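Local coordinates for activator of Hsp90 ATPase homologue 1/2-like C-terminal domain-containing protein (Nitrosomonas europaea, PDB 1XFS), which is of unknown function but belongs to the AHA1 family, named for activators of the Hsp90 ATPase, with a probable Bet v 1-like fold, at residues A[79-82]-A[83-87]; A[90-93]-A[94-98]; A[138-141]-A[142-145]; A[153-156]-A[157-161]. All coordinates share one frame; numbering follows the deposited sequence.

Contact 1: A[79-82]-A[83-87]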
ATOM      1  N   GLU A  79      -3.063   6.977  -1.085  1.00  7.43           N
ATOM      2  CA  GLU A  79      -3.947   7.788  -1.903  1.00  6.15           C
ATOM      3  C   GLU A  79      -3.987   9.195  -1.333  1.00  7.88           C
ATOM      4  O   GLU A  79      -4.083   9.383  -0.118  1.00  8.05           O
ATOM      5  CB  GLU A  79      -5.373   7.217  -1.944  1.00 10.18           C
ATOM      6  CG  GLU A  79      -6.322   8.100  -2.765  1.00 11.66           C
ATOM      7  CD  GLU A  79      -7.764   7.626  -2.770  1.00 14.27           C
ATOM      8  OE1 GLU A  79      -8.658   8.470  -2.989  1.00 14.22           O
ATOM      9  OE2 GLU A  79      -8.016   6.414  -2.582  1.00 13.65           O
ATOM     10  N   VAL A  80      -3.896  10.172  -2.225  1.00  7.37           N
ATOM     11  CA  VAL A  80      -3.949  11.574  -1.848  1.00  8.13           C
ATOM     12  C   VAL A  80      -4.888  12.246  -2.831  1.00  8.75           C
ATOM     13  O   VAL A  80      -4.489  12.621  -3.935  1.00  9.16           O
ATOM     14  CB  VAL A  80      -2.563  12.253  -1.934  1.00  6.95           C
ATOM     15  CG1 VAL A  80      -2.666  13.704  -1.473  1.00  9.66           C
ATOM     16  CG2 VAL A  80      -1.555  11.502  -1.064  1.00  8.03           C
ATOM     17  N   THR A  81      -6.151  12.367  -2.440  1.00  8.63           N
ATOM     18  CA  THR A  81      -7.149  13.005  -3.285  1.00  9.21           C
ATOM     19  C   THR A  81      -7.480  14.295  -2.551  1.00  8.76           C
ATOM     20  O   THR A  81      -8.205  14.302  -1.560  1.00  9.27           O
ATOM     21  CB  THR A  81      -8.369  12.070  -3.451  1.00 10.31           C
ATOM     22  OG1 THR A  81      -7.924  10.822  -4.004  1.00 11.38           O
ATOM     23  CG2 THR A  81      -9.397  12.675  -4.398  1.00 10.82           C
ATOM     24  N   ASP A  82      -6.902  15.388  -3.041  1.00 10.08           N
ATOM     25  CA  ASP A  82      -7.046  16.697  -2.411  1.00 11.43           C
ATOM     26  C   ASP A  82      -8.423  17.051  -1.840  1.00  9.87           C
ATOM     27  O   ASP A  82      -9.441  16.992  -2.531  1.00  8.86           O
ATOM     28  CB  ASP A  82      -6.557  17.790  -3.374  1.00 12.78           C
ATOM     29  CG  ASP A  82      -5.039  17.758  -3.578  1.00 18.75           C
ATOM     30  OD1 ASP A  82      -4.342  17.013  -2.849  1.00 18.91           O
ATOM     31  OD2 ASP A  82      -4.537  18.475  -4.473  1.00 20.12           O
ATOM     32  N   GLU A  83      -8.415  17.393  -0.551  1.00 10.48           N
ATOM     33  CA  GLU A  83      -9.594  17.784   0.214  1.00 10.60           C
ATOM     34  C   GLU A  83     -10.736  16.779   0.155  1.00 11.21           C
ATOM     35  O   GLU A  83     -11.891  17.117   0.390  1.00 11.89           O
ATOM     36  CB  GLU A  83     -10.056  19.179  -0.236  1.00 11.57           C
ATOM     37  CG  GLU A  83      -8.953  20.220  -0.050  1.00 15.29           C
ATOM     38  CD  GLU A  83      -9.337  21.619  -0.488  1.00 16.05           C
ATOM     39  OE1 GLU A  83      -8.430  22.472  -0.591  1.00 18.51           O
ATOM     40  OE2 GLU A  83     -10.537  21.872  -0.717  1.00 15.06           O
ATOM     41  N   LYS A  84     -10.399  15.521  -0.115  1.00  9.26           N
ATOM     42  CA  LYS A  84     -11.414  14.489  -0.235  1.00  8.82           C
ATOM     43  C   LYS A  84     -11.059  13.193   0.476  1.00  9.05           C
ATOM     44  O   LYS A  84     -11.810  12.722   1.329  1.00 10.96           O
ATOM     45  CB  LYS A  84     -11.667  14.212  -1.722  1.00 11.06           C
ATOM     46  CG  LYS A  84     -12.556  13.013  -2.012  1.00 14.09           C
ATOM     47  CD  LYS A  84     -13.946  13.183  -1.433  1.00 20.26           C
ATOM     48  CE  LYS A  84     -14.787  11.943  -1.693  1.00 25.43           C
ATOM     49  NZ  LYS A  84     -14.849  11.602  -3.143  1.00 29.04           N
ATOM     50  N   ARG A  85      -9.915  12.616   0.127  1.00 10.24           N
ATOM     51  CA  ARG A  85      -9.522  11.353   0.735  1.00  9.69           C
ATOM     52  C   ARG A  85      -8.018  11.205   0.930  1.00  9.64           C
ATOM     53  O   ARG A  85      -7.229  11.487   0.034  1.00  9.44           O
ATOM     54  CB  ARG A  85     -10.047  10.183  -0.111  1.00 10.96           C
ATOM     55  CG  ARG A  85      -9.861   8.825   0.554  1.00 12.78           C
ATOM     56  CD  ARG A  85     -10.305   7.666  -0.328  1.00 16.64           C
ATOM     57  NE  ARG A  85     -11.742   7.652  -0.579  1.00 21.40           N
ATOM     58  CZ  ARG A  85     -12.324   8.173  -1.655  1.00 22.20           C
ATOM     59  NH1 ARG A  85     -11.594   8.755  -2.598  1.00 22.73           N
ATOM     60  NH2 ARG A  85     -13.645   8.107  -1.795  1.00 25.30           N
ATOM     61  N   LEU A  86      -7.636  10.766   2.124  1.00  8.49           N
ATOM     62  CA  LEU A  86      -6.243  10.545   2.455  1.00  7.37           C
ATOM     63  C   LEU A  86      -6.131   9.138   3.018  1.00  5.87           C
ATOM     64  O   LEU A  86      -6.875   8.762   3.919  1.00  8.58           O
ATOM     65  CB  LEU A  86      -5.773  11.552   3.503  1.00  9.06           C
ATOM     66  CG  LEU A  86      -4.285  11.509   3.844  1.00  8.23           C
ATOM     67  CD1 LEU A  86      -3.453  11.848   2.602  1.00  9.20           C
ATOM     68  CD2 LEU A  86      -4.005  12.519   4.949  1.00  8.34           C
ATOM     69  N   ILE A  87      -5.218   8.354   2.468  1.00  5.77           N
ATOM     70  CA  ILE A  87      -5.020   6.993   2.944  1.00  6.74           C
ATOM     71  C   ILE A  87      -3.550   6.744   3.170  1.00  7.73           C
ATOM     72  O   ILE A  87      -2.731   7.024   2.294  1.00  8.36           O
ATOM     73  CB  ILE A  87      -5.515   5.936   1.922  1.00  6.14           C
ATOM     74  CG1 ILE A  87      -7.019   6.127   1.634  1.00  8.64           C
ATOM     75  CG2 ILE A  87      -5.253   4.521   2.465  1.00  5.45           C
ATOM     76  CD1 ILE A  87      -7.608   5.083   0.677  1.00  8.90           C
TER
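Glu-79 and Arg-85 join their side chains near the turn of a beta hairpin. Its arms are strands 70-81 and 85-89 of the large antiparallel sheet. The backbone of Glu-79 pairs with Ile-87. Ile-87 N gives a bond of 3.0 Å to Glu-79 O, and the return bond from Glu-79 N is weak. The carboxylate of Glu-79 is gripped by two donors at one oxygen. Arg-85 NH1 reaches Glu-79 OE1 on its syn lone pair at 3.0 Å, as a salt bridge close to the guanidinium plane. Thr-81 OG1 donates to the anti lone pair of Glu-79 OE1, 2.7 Å away. The carboxylate and guanidinium planes are 52° apart. Arg-85 bends at its third torsion (chi3 -66°), which turns NH1 toward the Glu-79 carboxylate. Its NE makes a long, weak ion pair with Glu-119 on strand 115-122.

Val-80 turns to the other face, where its CG2 lies beside Leu-86 CD1. Leu-53 touches both residues there, and Trp-26 of helix 22-30 touches Val-80.

Thr-81 meets Lys-84 and Arg-85 together, a classic beta bulge. Thr-81 O accepts from Lys-84 N at 2.9 Å and from Arg-85 N at the same distance. The Arg-85 bond lies in the carbonyl plane, and the Lys-84 donor is tilted from it. Thr-81 N completes the pair with a bond of 2.8 Å to Arg-85 O.

Asp-82 leads into the turn. Glu-83 takes a left-handed backbone conformation there. Beside the turn, Thr-81 CG2 rests 3.8 Å from Lys-84 CB.

Contact 2: A[90-93]-A[94-98]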
ATOM      1  N   SER A  90       0.729   1.646   7.779  1.00  7.48           N
ATOM      2  CA  SER A  90       1.959   1.393   8.518  1.00  8.52           C
ATOM      3  C   SER A  90       2.498   0.026   8.112  1.00  9.20           C
ATOM      4  O   SER A  90       3.523  -0.415   8.612  1.00  9.33           O
ATOM      5  CB  SER A  90       1.724   1.479  10.036  1.00 10.71           C
ATOM      6  OG  SER A  90       0.779   0.543  10.487  1.00 11.78           O
ATOM      7  N   ALA A  91       1.803  -0.634   7.185  1.00  7.45           N
ATOM      8  CA  ALA A  91       2.218  -1.956   6.700  1.00  8.14           C
ATOM      9  C   ALA A  91       3.328  -1.771   5.668  1.00  6.59           C
ATOM     10  O   ALA A  91       4.054  -2.716   5.332  1.00  8.24           O
ATOM     11  CB  ALA A  91       1.042  -2.686   6.065  1.00  7.66           C
ATOM     12  N   LEU A  92       3.448  -0.545   5.162  1.00  8.85           N
ATOM     13  CA  LEU A  92       4.469  -0.214   4.176  1.00  8.33           C
ATOM     14  C   LEU A  92       5.184   1.062   4.601  1.00  8.58           C
ATOM     15  O   LEU A  92       4.630   1.875   5.341  1.00  8.88           O
ATOM     16  CB  LEU A  92       3.832   0.026   2.803  1.00  8.78           C
ATOM     17  CG  LEU A  92       2.992  -1.072   2.150  1.00  9.15           C
ATOM     18  CD1 LEU A  92       2.471  -0.570   0.803  1.00 10.41           C
ATOM     19  CD2 LEU A  92       3.851  -2.322   1.945  1.00  9.57           C
ATOM     20  N   VAL A  93       6.414   1.230   4.129  1.00 10.35           N
ATOM     21  CA  VAL A  93       7.181   2.428   4.430  1.00 11.57           C
ATOM     22  C   VAL A  93       7.470   3.140   3.105  1.00 10.43           C
ATOM     23  O   VAL A  93       6.827   2.856   2.089  1.00  9.69           O
ATOM     24  CB  VAL A  93       8.506   2.103   5.194  1.00 11.49           C
ATOM     25  CG1 VAL A  93       8.177   1.552   6.583  1.00 15.55           C
ATOM     26  CG2 VAL A  93       9.351   1.105   4.413  1.00 12.18           C
ATOM     27  N   LYS A  94       8.421   4.066   3.108  1.00 10.89           N
ATOM     28  CA  LYS A  94       8.742   4.826   1.904  1.00 12.58           C
ATOM     29  C   LYS A  94       8.875   3.974   0.639  1.00 10.51           C
ATOM     30  O   LYS A  94       9.433   2.874   0.667  1.00 10.09           O
ATOM     31  CB  LYS A  94      10.030   5.629   2.120  1.00 14.62           C
ATOM     32  CG  LYS A  94      10.440   6.493   0.931  1.00 19.95           C
ATOM     33  CD  LYS A  94      11.700   7.294   1.238  1.00 22.98           C
ATOM     34  CE  LYS A  94      12.109   8.168   0.059  1.00 27.05           C
ATOM     35  NZ  LYS A  94      13.384   8.902   0.308  1.00 29.81           N
ATOM     36  N   ASN A  95       8.346   4.502  -0.461  1.00  9.29           N
ATOM     37  CA  ASN A  95       8.392   3.853  -1.771  1.00  9.91           C
ATOM     38  C   ASN A  95       7.665   2.504  -1.814  1.00  8.80           C
ATOM     39  O   ASN A  95       7.978   1.651  -2.646  1.00  9.13           O
ATOM     40  CB  ASN A  95       9.853   3.687  -2.216  1.00 14.26           C
ATOM     41  CG  ASN A  95      10.534   5.022  -2.494  1.00 14.91           C
ATOM     42  OD1 ASN A  95      11.734   5.176  -2.273  1.00 21.35           O
ATOM     43  ND2 ASN A  95       9.769   5.986  -2.995  1.00 15.22           N
ATOM     44  N   TYR A  96       6.698   2.324  -0.911  1.00  7.34           N
ATOM     45  CA  TYR A  96       5.879   1.107  -0.837  1.00  6.41           C
ATOM     46  C   TYR A  96       6.610  -0.144  -0.355  1.00  7.00           C
ATOM     47  O   TYR A  96       6.163  -1.264  -0.609  1.00  8.75           O
ATOM     48  CB  TYR A  96       5.260   0.788  -2.201  1.00  6.25           C
ATOM     49  CG  TYR A  96       4.396   1.870  -2.810  1.00  7.14           C
ATOM     50  CD1 TYR A  96       3.235   2.312  -2.176  1.00  7.45           C
ATOM     51  CD2 TYR A  96       4.696   2.390  -4.071  1.00 10.66           C
ATOM     52  CE1 TYR A  96       2.387   3.238  -2.788  1.00  9.75           C
ATOM     53  CE2 TYR A  96       3.854   3.314  -4.694  1.00  9.49           C
ATOM     54  CZ  TYR A  96       2.699   3.729  -4.042  1.00  8.80           C
ATOM     55  OH  TYR A  96       1.853   4.623  -4.654  1.00  9.27           O
ATOM     56  N   ARG A  97       7.734   0.038   0.326  1.00  7.47           N
ATOM     57  CA  ARG A  97       8.497  -1.099   0.837  1.00  8.07           C
ATOM     58  C   ARG A  97       7.776  -1.766   2.004  1.00  7.91           C
ATOM     59  O   ARG A  97       7.248  -1.083   2.877  1.00  7.27           O
ATOM     60  CB  ARG A  97       9.870  -0.630   1.326  1.00  7.79           C
ATOM     61  CG  ARG A  97      10.749  -1.741   1.887  1.00  7.94           C
ATOM     62  CD  ARG A  97      12.098  -1.191   2.329  1.00 11.74           C
ATOM     63  NE  ARG A  97      12.847  -0.595   1.221  1.00 11.53           N
ATOM     64  CZ  ARG A  97      13.317  -1.287   0.183  1.00 10.41           C
ATOM     65  NH1 ARG A  97      13.988  -0.670  -0.783  1.00 12.40           N
ATOM     66  NH2 ARG A  97      13.122  -2.596   0.112  1.00 10.17           N
ATOM     67  N   PRO A  98       7.724  -3.110   2.030  1.00  8.54           N
ATOM     68  CA  PRO A  98       7.048  -3.767   3.157  1.00  8.70           C
ATOM     69  C   PRO A  98       7.750  -3.347   4.451  1.00  9.64           C
ATOM     70  O   PRO A  98       8.978  -3.256   4.496  1.00  9.45           O
ATOM     71  CB  PRO A  98       7.247  -5.251   2.859  1.00  8.93           C
ATOM     72  CG  PRO A  98       7.179  -5.280   1.342  1.00  9.43           C
ATOM     73  CD  PRO A  98       8.024  -4.078   0.957  1.00  9.76           C
TER
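Val-93 N gives its one sound bond across the turn to Arg-97 O, 2.8 Å away and in the carbonyl plane. The reverse bond, from Arg-97 N to Val-93 O, is weak and bent. Tyr-96 N also points to Val-93 O, again weakly. The side chains pack beside the sound bond. Val-93 CG2 sits between its own backbone N and carbonyl carbon. From there it touches Arg-97 CB at 3.6 Å and also lies near the CG and CD of that arginine.

Leu-92 covers the turn with both methyl groups. Its CD2 lies 3.6 Å from Tyr-96 O and 3.7 Å from Pro-98 CA. Its CD1 meets the edge of the Tyr-96 ring, 4.2 Å from Tyr-96 CD1. Leu-92 CA also makes a CA-H...O contact with Arg-97 O at 3.2 Å, so Arg-97 O is met by both Val-93 N and Leu-92 CA.

These residues form a small, weakly bonded beta hairpin, 92-93 with 97-98, separate from the main sheet. Its turn has two left-handed backbone positions in a row, at Asn-95 (phi 62°) and Tyr-96 (phi 70°). Neither is a glycine. The Tyr-96 ring lies against Cys-76 and Leu-78 of strand 70-81 in its own chain.

Further out lies the second subunit. The guanidinium of Arg-97 forms a salt bridge with Asp-11 of that subunit and a hydrogen bond with its His-135 O. Thr-115 OG1 of the second subunit bonds to Tyr-96 O, and Leu-78 of that subunit also packs on Tyr-96.

Contact 3: A[138-141]-A[142-145]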
ATOM      1  N   PRO A 138      -9.065  -9.956  13.474  1.00 17.04           N
ATOM      2  CA  PRO A 138      -9.994  -9.521  14.524  1.00 17.85           C
ATOM      3  C   PRO A 138      -9.249  -9.233  15.828  1.00 18.15           C
ATOM      4  O   PRO A 138      -9.591  -8.302  16.561  1.00 18.41           O
ATOM      5  CB  PRO A 138     -10.945 -10.711  14.656  1.00 19.30           C
ATOM      6  CG  PRO A 138     -10.954 -11.295  13.276  1.00 20.27           C
ATOM      7  CD  PRO A 138      -9.489 -11.246  12.904  1.00 17.94           C
ATOM      8  N   GLY A 139      -8.228 -10.041  16.105  1.00 18.12           N
ATOM      9  CA  GLY A 139      -7.437  -9.866  17.311  1.00 17.98           C
ATOM     10  C   GLY A 139      -6.745  -8.519  17.368  1.00 19.50           C
ATOM     11  O   GLY A 139      -6.623  -7.910  18.432  1.00 16.80           O
ATOM     12  N   GLN A 140      -6.283  -8.059  16.212  1.00 17.23           N
ATOM     13  CA  GLN A 140      -5.614  -6.770  16.120  1.00 18.59           C
ATOM     14  C   GLN A 140      -6.645  -5.654  16.274  1.00 16.12           C
ATOM     15  O   GLN A 140      -6.369  -4.639  16.910  1.00 16.39           O
ATOM     16  CB  GLN A 140      -4.883  -6.651  14.779  1.00 17.95           C
ATOM     17  CG  GLN A 140      -3.549  -7.395  14.734  1.00 23.48           C
ATOM     18  CD  GLN A 140      -2.351  -6.458  14.859  1.00 26.04           C
ATOM     19  OE1 GLN A 140      -2.027  -5.715  13.928  1.00 24.86           O
ATOM     20  NE2 GLN A 140      -1.701  -6.480  16.019  1.00 25.62           N
ATOM     21  N   ARG A 141      -7.833  -5.849  15.703  1.00 16.64           N
ATOM     22  CA  ARG A 141      -8.897  -4.855  15.805  1.00 15.91           C
ATOM     23  C   ARG A 141      -9.280  -4.715  17.276  1.00 17.54           C
ATOM     24  O   ARG A 141      -9.393  -3.607  17.801  1.00 15.78           O
ATOM     25  CB  ARG A 141     -10.135  -5.291  15.013  1.00 17.39           C
ATOM     26  CG  ARG A 141     -11.202  -4.204  14.892  1.00 16.61           C
ATOM     27  CD  ARG A 141     -12.615  -4.771  14.999  1.00 18.21           C
ATOM     28  NE  ARG A 141     -12.950  -5.112  16.380  1.00 18.36           N
ATOM     29  CZ  ARG A 141     -13.156  -6.348  16.823  1.00 20.45           C
ATOM     30  NH1 ARG A 141     -13.454  -6.550  18.102  1.00 21.07           N
ATOM     31  NH2 ARG A 141     -13.075  -7.384  15.996  1.00 17.41           N
ATOM     32  N   LYS A 142      -9.475  -5.855  17.929  1.00 18.30           N
ATOM     33  CA  LYS A 142      -9.845  -5.892  19.340  1.00 20.47           C
ATOM     34  C   LYS A 142      -8.754  -5.233  20.182  1.00 21.14           C
ATOM     35  O   LYS A 142      -9.043  -4.468  21.106  1.00 22.68           O
ATOM     36  CB  LYS A 142     -10.045  -7.348  19.777  1.00 20.66           C
ATOM     37  CG  LYS A 142     -10.531  -7.536  21.208  1.00 24.56           C
ATOM     38  CD  LYS A 142     -11.924  -6.971  21.412  1.00 25.74           C
ATOM     39  CE  LYS A 142     -12.435  -7.283  22.812  1.00 28.01           C
ATOM     40  NZ  LYS A 142     -13.820  -6.778  23.019  1.00 29.71           N
ATOM     41  N   LEU A 143      -7.500  -5.523  19.850  1.00 20.86           N
ATOM     42  CA  LEU A 143      -6.366  -4.959  20.569  1.00 22.35           C
ATOM     43  C   LEU A 143      -6.360  -3.438  20.481  1.00 23.60           C
ATOM     44  O   LEU A 143      -6.074  -2.751  21.465  1.00 23.23           O
ATOM     45  CB  LEU A 143      -5.054  -5.505  20.003  1.00 24.11           C
ATOM     46  CG  LEU A 143      -3.769  -4.971  20.646  1.00 25.63           C
ATOM     47  CD1 LEU A 143      -3.739  -5.348  22.123  1.00 28.30           C
ATOM     48  CD2 LEU A 143      -2.558  -5.543  19.927  1.00 27.62           C
ATOM     49  N   HIS A 144      -6.668  -2.912  19.299  1.00 22.21           N
ATOM     50  CA  HIS A 144      -6.690  -1.463  19.108  1.00 23.54           C
ATOM     51  C   HIS A 144      -7.778  -0.851  19.984  1.00 23.92           C
ATOM     52  O   HIS A 144      -7.613   0.244  20.522  1.00 25.17           O
ATOM     53  CB  HIS A 144      -6.937  -1.119  17.632  1.00 22.14           C
ATOM     54  CG  HIS A 144      -6.347   0.192  17.209  1.00 22.88           C
ATOM     55  ND1 HIS A 144      -6.354   0.624  15.899  1.00 23.15           N
ATOM     56  CD2 HIS A 144      -5.723   1.163  17.920  1.00 22.71           C
ATOM     57  CE1 HIS A 144      -5.758   1.802  15.822  1.00 21.58           C
ATOM     58  NE2 HIS A 144      -5.367   2.150  17.034  1.00 23.91           N
ATOM     59  N   GLU A 145      -8.892  -1.562  20.129  1.00 25.35           N
ATOM     60  CA  GLU A 145      -9.986  -1.083  20.966  1.00 27.75           C
ATOM     61  C   GLU A 145      -9.517  -1.003  22.416  1.00 29.87           C
ATOM     62  O   GLU A 145      -9.795  -0.034  23.117  1.00 30.14           O
ATOM     63  CB  GLU A 145     -11.191  -2.025  20.872  1.00 27.33           C
ATOM     64  CG  GLU A 145     -11.964  -1.932  19.568  1.00 28.85           C
ATOM     65  CD  GLU A 145     -13.190  -2.825  19.564  1.00 28.81           C
ATOM     66  OE1 GLU A 145     -13.946  -2.803  20.558  1.00 31.18           O
ATOM     67  OE2 GLU A 145     -13.410  -3.540  18.565  1.00 26.86           O
TER
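Glu-145 OE2 is gripped by two nitrogens of Arg-141, one helical turn earlier. Arg-141 NE reaches Glu-145 OE2 at 2.7 Å, nearly along the C-O axis. Arg-141 NH1 reaches the same oxygen at 3.0 Å, from above the carboxylate plane. This is a side-on salt bridge to a single oxygen, which lies in the guanidinium plane. The two flat groups are turned 48° against each other. Arg-141 bends at chi2 (-142°) and chi3 (75°), and the guanidinium folds back so that one face lies over Lys-142 CA. Lys-142 CD comes within 3.7 Å of Arg-141 NH1. A leucine at Arg-141 would probably leave the Glu-145 carboxylate without its charged mate and free to turn.

Backbone i to i+4 bonds run beneath, among them Lys-142 N to Pro-138 O at 2.8 Å. On another side of the helix, Gln-140 NE2 lies alongside Leu-143 CD2.

Helix 138-145 follows strand 127-134 and precedes helix 149-167. Arg-141 NH2 bonds to Glu-9 O, and His-144 ND1 pairs with His-135. Leu-12 of strand 11-18 lies against Arg-141, His-144 and Glu-145.

Contact 4: A[153-156]-A[157-161]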
ATOM      1  N   TRP A 153      -8.493   8.543  19.247  1.00 21.57           N
ATOM      2  CA  TRP A 153      -8.770   9.191  17.972  1.00 20.66           C
ATOM      3  C   TRP A 153      -9.787  10.311  18.146  1.00 19.37           C
ATOM      4  O   TRP A 153      -9.669  11.365  17.524  1.00 19.47           O
ATOM      5  CB  TRP A 153      -9.267   8.161  16.954  1.00 24.63           C
ATOM      6  CG  TRP A 153      -8.151   7.353  16.346  1.00 29.81           C
ATOM      7  CD1 TRP A 153      -7.190   6.643  17.012  1.00 30.52           C
ATOM      8  CD2 TRP A 153      -7.871   7.188  14.948  1.00 30.95           C
ATOM      9  NE1 TRP A 153      -6.332   6.052  16.118  1.00 31.00           N
ATOM     10  CE2 TRP A 153      -6.726   6.368  14.845  1.00 31.17           C
ATOM     11  CE3 TRP A 153      -8.477   7.656  13.773  1.00 32.58           C
ATOM     12  CZ2 TRP A 153      -6.173   6.002  13.612  1.00 31.57           C
ATOM     13  CZ3 TRP A 153      -7.927   7.292  12.546  1.00 32.26           C
ATOM     14  CH2 TRP A 153      -6.786   6.472  12.478  1.00 31.72           C
ATOM     15  N   GLY A 154     -10.779  10.087  19.003  1.00 18.58           N
ATOM     16  CA  GLY A 154     -11.783  11.110  19.245  1.00 18.68           C
ATOM     17  C   GLY A 154     -11.155  12.380  19.789  1.00 19.16           C
ATOM     18  O   GLY A 154     -11.524  13.489  19.402  1.00 20.22           O
ATOM     19  N   THR A 155     -10.198  12.215  20.696  1.00 17.80           N
ATOM     20  CA  THR A 155      -9.501  13.343  21.292  1.00 17.39           C
ATOM     21  C   THR A 155      -8.653  14.087  20.263  1.00 16.46           C
ATOM     22  O   THR A 155      -8.576  15.319  20.285  1.00 14.68           O
ATOM     23  CB  THR A 155      -8.595  12.880  22.461  1.00 17.48           C
ATOM     24  OG1 THR A 155      -9.414  12.391  23.529  1.00 21.22           O
ATOM     25  CG2 THR A 155      -7.739  14.029  22.975  1.00 18.85           C
ATOM     26  N   THR A 156      -8.019  13.352  19.354  1.00 16.39           N
ATOM     27  CA  THR A 156      -7.189  14.009  18.352  1.00 16.55           C
ATOM     28  C   THR A 156      -8.026  14.887  17.433  1.00 15.15           C
ATOM     29  O   THR A 156      -7.593  15.968  17.052  1.00 14.59           O
ATOM     30  CB  THR A 156      -6.367  12.989  17.499  1.00 17.65           C
ATOM     31  OG1 THR A 156      -7.245  12.206  16.681  1.00 18.16           O
ATOM     32  CG2 THR A 156      -5.565  12.070  18.405  1.00 19.62           C
ATOM     33  N   ILE A 157      -9.228  14.435  17.094  1.00 16.17           N
ATOM     34  CA  ILE A 157     -10.090  15.222  16.224  1.00 17.49           C
ATOM     35  C   ILE A 157     -10.513  16.504  16.940  1.00 18.21           C
ATOM     36  O   ILE A 157     -10.618  17.562  16.325  1.00 16.86           O
ATOM     37  CB  ILE A 157     -11.346  14.425  15.800  1.00 18.22           C
ATOM     38  CG1 ILE A 157     -10.928  13.097  15.165  1.00 21.38           C
ATOM     39  CG2 ILE A 157     -12.174  15.234  14.814  1.00 17.75           C
ATOM     40  CD1 ILE A 157      -9.950  13.241  14.016  1.00 24.44           C
ATOM     41  N   THR A 158     -10.742  16.412  18.246  1.00 18.36           N
ATOM     42  CA  THR A 158     -11.134  17.588  19.016  1.00 18.93           C
ATOM     43  C   THR A 158      -9.980  18.589  19.029  1.00 18.13           C
ATOM     44  O   THR A 158     -10.190  19.794  18.903  1.00 18.05           O
ATOM     45  CB  THR A 158     -11.518  17.200  20.460  1.00 19.76           C
ATOM     46  OG1 THR A 158     -12.689  16.375  20.427  1.00 19.29           O
ATOM     47  CG2 THR A 158     -11.806  18.443  21.302  1.00 20.22           C
ATOM     48  N   GLN A 159      -8.758  18.082  19.167  1.00 16.54           N
ATOM     49  CA  GLN A 159      -7.577  18.935  19.168  1.00 16.91           C
ATOM     50  C   GLN A 159      -7.399  19.584  17.801  1.00 17.49           C
ATOM     51  O   GLN A 159      -6.968  20.732  17.691  1.00 17.64           O
ATOM     52  CB  GLN A 159      -6.338  18.111  19.526  1.00 18.41           C
ATOM     53  CG  GLN A 159      -6.389  17.558  20.940  1.00 19.19           C
ATOM     54  CD  GLN A 159      -5.231  16.636  21.278  1.00 21.13           C
ATOM     55  OE1 GLN A 159      -5.094  16.198  22.420  1.00 19.48           O
ATOM     56  NE2 GLN A 159      -4.398  16.333  20.288  1.00 22.57           N
ATOM     57  N   LEU A 160      -7.734  18.837  16.753  1.00 16.84           N
ATOM     58  CA  LEU A 160      -7.616  19.351  15.393  1.00 16.06           C
ATOM     59  C   LEU A 160      -8.552  20.538  15.182  1.00 16.20           C
ATOM     60  O   LEU A 160      -8.128  21.605  14.723  1.00 16.28           O
ATOM     61  CB  LEU A 160      -7.956  18.251  14.382  1.00 14.54           C
ATOM     62  CG  LEU A 160      -8.032  18.664  12.910  1.00 14.51           C
ATOM     63  CD1 LEU A 160      -6.713  19.290  12.476  1.00 13.28           C
ATOM     64  CD2 LEU A 160      -8.345  17.441  12.050  1.00 12.70           C
ATOM     65  N   GLU A 161      -9.823  20.354  15.519  1.00 16.69           N
ATOM     66  CA  GLU A 161     -10.801  21.419  15.346  1.00 18.08           C
ATOM     67  C   GLU A 161     -10.398  22.654  16.147  1.00 19.68           C
ATOM     68  O   GLU A 161     -10.541  23.779  15.674  1.00 19.83           O
ATOM     69  CB  GLU A 161     -12.190  20.947  15.779  1.00 20.35           C
ATOM     70  CG  GLU A 161     -13.312  21.874  15.327  1.00 22.35           C
ATOM     71  CD  GLU A 161     -14.677  21.417  15.791  1.00 23.32           C
ATOM     72  OE1 GLU A 161     -15.685  22.011  15.353  1.00 24.30           O
ATOM     73  OE2 GLU A 161     -14.742  20.467  16.602  1.00 25.95           O
TER
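Thr-156 and Ile-157 pack tightly around the carbonyl of Trp-153. Trp-153 O accepts from Ile-157 N at 3.1 Å and from Thr-156 OG1 at 2.7 Å, both on the same face of its plane. The hydroxyl gets there because Thr-156 OG1 stands between its own backbone N and carbonyl carbon (chi1 67°). Ile-157 CG1 presses on the same carbonyl, 3.2 Å from Trp-153 O, and Ile-157 CD1 lies 3.9 Å from Thr-156 OG1. Thr-156 and Ile-157 are buried here. Ile-157 reaches Leu-18 and Tyr-129 on the sheet, and Trp-153 touches Leu-14 and Ala-131.

The loose, solvent side is at Thr-158, which is exposed; its OG1 is bonded by Arg-16 NH2. Thr-155 and Gln-159 make a third side, partly exposed but tied down by a loop. Thr-155 CG2 lies 3.5 Å from Gln-159 OE1, while Gln-159 CG lies 3.2 Å from Thr-155 O. The extended Gln-159 chain carries its amide to the loop, where NE2 bonds to Val-40 O and OE1 takes a bond from Lys-42 N. An alanine at Gln-159 would probably leave both of these loop backbone groups without their partner and open a gap beside Thr-155 CG2.

Regular i to i+4 bonds, such as Leu-160 N to Thr-156 O at 2.9 Å, run through the whole stretch. Helix 149-167 lies on the seven-stranded antiparallel sheet, consistent with the helix-grip (Bet v 1-like) fold of the clan.

How the contacts relate
Contacts 1 and 2 follow each other in the chain and are both beta hairpins. Contact 1 belongs to the main sheet and touches the second subunit through Ile-87 alone; contact 2 forms a separate small sheet and meets that subunit with six residues. Contacts 3 and 4 lie within the last two helices, which touch where His-144 meets Trp-153. Contact 3 is a surface contact, whereas the other three are partly buried. An Arg-Glu salt bridge marks contacts 1 and 3, between paired strands in one and along a helix turn in the other. Contact 2 relies on apolar packing and few sound bonds, and contact 4 on helix backbone bonds, with the buried Thr-156 hydroxyl as an added donor.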